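PDB 6JIL: cycloserine biosynthesis protein DcsG from Streptomyces lavendulae, which catalyses the ATP- and magnesium-dependent cyclisation of O-ureido-D-serine to the antibiotic D-cycloserine, as a monomeric ATP-grasp ligase. Local coordinates for residues A[17-31]-A[276-290]. Sequence-based numbering, arbitrary orientation.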
# COMPACT_ATOMS: atom_id res chain seq x y z
N TYR A 17 -1.12 -11.87 -8.81
CA TYR A 17 -0.26 -13.05 -8.89
C TYR A 17 -0.29 -13.88 -7.62
O TYR A 17 0.07 -15.05 -7.64
CB TYR A 17 1.17 -12.62 -9.21
CG TYR A 17 1.20 -11.59 -10.31
CD1 TYR A 17 1.75 -10.33 -10.09
CD2 TYR A 17 0.59 -11.84 -11.54
CE1 TYR A 17 1.68 -9.33 -11.07
CE2 TYR A 17 0.52 -10.85 -12.52
CZ TYR A 17 1.05 -9.61 -12.28
OH TYR A 17 0.95 -8.62 -13.24
N ASP A 18 -0.76 -13.28 -6.52
CA ASP A 18 -0.82 -13.97 -5.24
C ASP A 18 -2.00 -14.94 -5.07
O ASP A 18 -1.89 -15.93 -4.35
CB ASP A 18 -0.84 -12.94 -4.10
CG ASP A 18 0.42 -12.09 -4.05
OD1 ASP A 18 0.31 -10.89 -3.73
OD2 ASP A 18 1.53 -12.63 -4.31
N MSE A 19 -3.12 -14.67 -5.72
CA MSE A 19 -4.30 -15.52 -5.55
C MSE A 19 -4.09 -17.02 -5.79
O MSE A 19 -4.49 -17.84 -4.95
CB MSE A 19 -5.46 -15.04 -6.42
CG MSE A 19 -6.82 -15.54 -5.92
SE MSE A 19 -7.24 -14.93 -4.10
CE MSE A 19 -7.83 -13.13 -4.56
N PRO A 20 -3.48 -17.41 -6.92
CA PRO A 20 -3.26 -18.84 -7.17
C PRO A 20 -2.49 -19.53 -6.04
O PRO A 20 -2.95 -20.53 -5.49
CB PRO A 20 -2.50 -18.85 -8.50
CG PRO A 20 -3.03 -17.64 -9.20
CD PRO A 20 -3.09 -16.60 -8.09
N PRO A 21 -1.31 -19.02 -5.68
CA PRO A 21 -0.56 -19.66 -4.60
C PRO A 21 -1.25 -19.56 -3.23
O PRO A 21 -1.14 -20.46 -2.40
CB PRO A 21 0.79 -18.94 -4.64
CG PRO A 21 0.44 -17.59 -5.17
CD PRO A 21 -0.53 -17.90 -6.26
N LEU A 22 -1.96 -18.46 -3.00
CA LEU A 22 -2.66 -18.27 -1.72
C LEU A 22 -3.76 -19.31 -1.55
O LEU A 22 -3.97 -19.83 -0.45
CB LEU A 22 -3.24 -16.86 -1.61
CG LEU A 22 -4.14 -16.57 -0.39
CD1 LEU A 22 -3.43 -16.98 0.90
CD2 LEU A 22 -4.50 -15.08 -0.35
N LEU A 23 -4.46 -19.62 -2.64
CA LEU A 23 -5.53 -20.60 -2.59
C LEU A 23 -4.99 -22.00 -2.27
O LEU A 23 -5.60 -22.75 -1.52
CB LEU A 23 -6.29 -20.63 -3.92
CG LEU A 23 -7.20 -19.44 -4.24
CD1 LEU A 23 -7.81 -19.61 -5.63
CD2 LEU A 23 -8.31 -19.36 -3.20
N GLU A 24 -3.84 -22.34 -2.84
CA GLU A 24 -3.25 -23.65 -2.57
C GLU A 24 -2.84 -23.74 -1.11
O GLU A 24 -3.07 -24.76 -0.45
CB GLU A 24 -2.05 -23.90 -3.48
CG GLU A 24 -2.44 -24.20 -4.91
CD GLU A 24 -3.63 -25.16 -5.00
OE1 GLU A 24 -4.78 -24.68 -5.16
OE2 GLU A 24 -3.41 -26.39 -4.90
N ALA A 25 -2.24 -22.67 -0.60
CA ALA A 25 -1.81 -22.61 0.80
C ALA A 25 -3.02 -22.74 1.71
O ALA A 25 -2.96 -23.42 2.74
CB ALA A 25 -1.09 -21.29 1.07
N CYS A 26 -4.12 -22.09 1.34
CA CYS A 26 -5.34 -22.17 2.14
C CYS A 26 -5.79 -23.61 2.20
O CYS A 26 -6.23 -24.09 3.24
CB CYS A 26 -6.44 -21.31 1.53
SG CYS A 26 -6.26 -19.57 1.95
N ARG A 27 -5.67 -24.28 1.06
CA ARG A 27 -6.05 -25.68 0.93
C ARG A 27 -5.19 -26.50 1.89
O ARG A 27 -5.68 -27.40 2.55
CB ARG A 27 -5.81 -26.13 -0.51
CG ARG A 27 -6.45 -27.45 -0.91
CD ARG A 27 -5.89 -27.93 -2.26
NE ARG A 27 -6.01 -26.91 -3.29
CZ ARG A 27 -7.15 -26.56 -3.87
NH1 ARG A 27 -8.29 -27.15 -3.52
NH2 ARG A 27 -7.18 -25.59 -4.77
N THR A 28 -3.90 -26.16 1.97
CA THR A 28 -2.99 -26.89 2.84
C THR A 28 -3.26 -26.67 4.33
O THR A 28 -2.97 -27.55 5.14
CB THR A 28 -1.51 -26.55 2.53
OG1 THR A 28 -1.24 -25.18 2.87
CG2 THR A 28 -1.21 -26.74 1.05
N VAL A 29 -3.82 -25.53 4.71
CA VAL A 29 -4.11 -25.31 6.13
C VAL A 29 -5.58 -25.58 6.43
O VAL A 29 -6.12 -25.13 7.44
CB VAL A 29 -3.71 -23.89 6.59
CG1 VAL A 29 -2.22 -23.67 6.36
CG2 VAL A 29 -4.53 -22.85 5.86
N GLY A 30 -6.23 -26.31 5.53
CA GLY A 30 -7.63 -26.67 5.71
C GLY A 30 -8.72 -25.63 5.58
O GLY A 30 -9.88 -25.95 5.85
N ILE A 31 -8.40 -24.40 5.18
CA ILE A 31 -9.46 -23.41 5.08
C ILE A 31 -10.06 -23.30 3.68
O ILE A 31 -9.36 -23.30 2.67
CB ILE A 31 -8.98 -22.02 5.59
CG1 ILE A 31 -7.66 -21.62 4.94
CG2 ILE A 31 -8.78 -22.08 7.09
CD1 ILE A 31 -7.01 -20.42 5.62
N SER A 276 -0.14 -6.33 -2.35
CA SER A 276 0.37 -7.32 -3.26
C SER A 276 1.48 -7.82 -2.32
O SER A 276 2.22 -7.01 -1.76
CB SER A 276 0.98 -6.67 -4.49
OG SER A 276 1.95 -7.51 -5.10
N LEU A 277 1.57 -9.12 -2.13
CA LEU A 277 2.57 -9.67 -1.22
C LEU A 277 3.80 -10.32 -1.86
O LEU A 277 4.78 -10.59 -1.17
CB LEU A 277 1.89 -10.67 -0.28
CG LEU A 277 0.82 -10.02 0.61
CD1 LEU A 277 -0.12 -11.08 1.17
CD2 LEU A 277 1.50 -9.27 1.75
N ASN A 278 3.75 -10.56 -3.17
CA ASN A 278 4.86 -11.18 -3.90
C ASN A 278 5.12 -12.60 -3.43
O ASN A 278 6.27 -13.04 -3.33
CB ASN A 278 6.15 -10.35 -3.75
CG ASN A 278 6.01 -8.95 -4.33
OD1 ASN A 278 5.60 -8.78 -5.47
ND2 ASN A 278 6.35 -7.95 -3.54
N LEU A 279 4.04 -13.33 -3.13
CA LEU A 279 4.15 -14.70 -2.66
C LEU A 279 4.95 -15.61 -3.58
O LEU A 279 5.69 -16.47 -3.11
CB LEU A 279 2.75 -15.30 -2.47
CG LEU A 279 1.82 -14.58 -1.49
CD1 LEU A 279 0.49 -15.32 -1.39
CD2 LEU A 279 2.48 -14.48 -0.12
N THR A 280 4.80 -15.42 -4.89
CA THR A 280 5.49 -16.25 -5.86
C THR A 280 7.00 -15.99 -5.98
O THR A 280 7.68 -16.65 -6.76
CB THR A 280 4.83 -16.13 -7.26
OG1 THR A 280 4.97 -14.80 -7.75
CG2 THR A 280 3.34 -16.46 -7.16
N PHE A 281 7.50 -15.04 -5.20
CA PHE A 281 8.94 -14.74 -5.21
C PHE A 281 9.64 -15.34 -3.99
O PHE A 281 10.84 -15.14 -3.82
CB PHE A 281 9.19 -13.23 -5.21
CG PHE A 281 8.98 -12.58 -6.55
CD1 PHE A 281 7.71 -12.22 -6.97
CD2 PHE A 281 10.07 -12.31 -7.37
CE1 PHE A 281 7.52 -11.58 -8.19
CE2 PHE A 281 9.89 -11.68 -8.59
CZ PHE A 281 8.61 -11.31 -9.00
N SER A 282 8.89 -16.04 -3.16
CA SER A 282 9.45 -16.67 -1.96
C SER A 282 9.07 -18.14 -2.01
O SER A 282 8.08 -18.49 -2.64
CB SER A 282 8.82 -16.05 -0.71
OG SER A 282 7.44 -16.37 -0.63
N GLU A 283 9.82 -19.01 -1.34
CA GLU A 283 9.48 -20.42 -1.41
C GLU A 283 8.44 -20.88 -0.40
O GLU A 283 7.91 -21.99 -0.53
CB GLU A 283 10.73 -21.31 -1.28
CG GLU A 283 10.49 -22.76 -1.73
CD GLU A 283 10.22 -22.91 -3.24
OE1 GLU A 283 11.18 -22.77 -4.04
OE2 GLU A 283 9.05 -23.15 -3.63
N ASP A 284 8.11 -20.06 0.59
CA ASP A 284 7.09 -20.47 1.56
C ASP A 284 6.21 -19.33 2.04
O ASP A 284 5.45 -19.48 3.00
CB ASP A 284 7.75 -21.17 2.75
CG ASP A 284 8.61 -20.23 3.58
OD1 ASP A 284 9.49 -19.56 3.00
OD2 ASP A 284 8.40 -20.16 4.81
N GLY A 285 6.30 -18.19 1.37
CA GLY A 285 5.50 -17.04 1.76
C GLY A 285 4.01 -17.31 1.84
O GLY A 285 3.36 -16.89 2.79
N ALA A 286 3.48 -18.01 0.85
CA ALA A 286 2.06 -18.31 0.83
C ALA A 286 1.63 -19.19 2.00
O ALA A 286 0.55 -19.01 2.55
CB ALA A 286 1.69 -18.99 -0.49
N LEU A 287 2.48 -20.14 2.38
CA LEU A 287 2.16 -21.03 3.50
C LEU A 287 2.14 -20.23 4.80
O LEU A 287 1.28 -20.44 5.65
CB LEU A 287 3.19 -22.16 3.59
CG LEU A 287 3.04 -23.14 4.77
CD1 LEU A 287 1.67 -23.80 4.71
CD2 LEU A 287 4.14 -24.20 4.73
N ARG A 288 3.08 -19.31 4.94
CA ARG A 288 3.15 -18.49 6.13
C ARG A 288 1.92 -17.59 6.23
O ARG A 288 1.47 -17.25 7.32
CB ARG A 288 4.40 -17.60 6.11
CG ARG A 288 5.70 -18.34 5.96
CD ARG A 288 6.81 -17.41 6.34
NE ARG A 288 8.13 -17.98 6.09
CZ ARG A 288 9.24 -17.51 6.65
NH1 ARG A 288 9.19 -16.48 7.49
NH2 ARG A 288 10.41 -18.07 6.36
N PHE A 289 1.38 -17.21 5.07
CA PHE A 289 0.20 -16.36 5.06
C PHE A 289 -1.02 -17.19 5.47
O PHE A 289 -1.79 -16.78 6.34
CB PHE A 289 0.01 -15.77 3.66
CG PHE A 289 -1.05 -14.73 3.59
CD1 PHE A 289 -1.59 -14.18 4.74
CD2 PHE A 289 -1.50 -14.27 2.35
CE1 PHE A 289 -2.57 -13.18 4.67
CE2 PHE A 289 -2.47 -13.28 2.27
CZ PHE A 289 -3.01 -12.74 3.43
N ALA A 290 -1.17 -18.36 4.86
CA ALA A 290 -2.30 -19.23 5.18
C ALA A 290 -2.26 -19.64 6.65
O ALA A 290 -3.29 -19.71 7.31
CB ALA A 290 -2.27 -20.46 4.30
O HOH W 1 3.27 -12.98 -6.19
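Asp18 spreads its carboxylate over the backbone of 277-279, its two oxygens sharing the successive amides. OD1 accepts from Leu277 N at 2.7 Å, nearly straight (163°), with a weak second bond from Asn278 N; OD2 takes Leu279 N at 2.9 Å. Both main bonds arrive on the syn side, tilted out of the carboxylate plane. Water 1 donates to OD2 and accepts from Thr280 N, so the acid also reaches the next amide of the 3-10 segment 279-281. In Asp18, CG lies anti to the carbonyl carbon (chi1 -63°), which carries the carboxylate to the amides; Leu279 packs against it, CD1 3.8 Å from Asp18 CB. Beyond the acid, helix 19-28 crosses helix 285-290 at -54°, joining the N-terminal parallel-sheet domain to the last helix of the ATP-grasp region. Small residues bring the axes to 8.2 Å: Ala25 CB lies 3.5 Å from Ala290 CB and 3.9 Å from Ala286 CB. Val29 extends the seam, CG2 resting 3.6 Å from Ala290 CB. Both methyls of Leu22 approach Phe289 CD2 and CE2 obliquely, and Phe289 also meets the Phe192 ring. The held turn borders the probable catalytic centre: Ser276 OG and Asn278 OD1 accept from Arg220 NH1, and Ser276 O from Arg254 NH1, both arginines being inferred active-site residues.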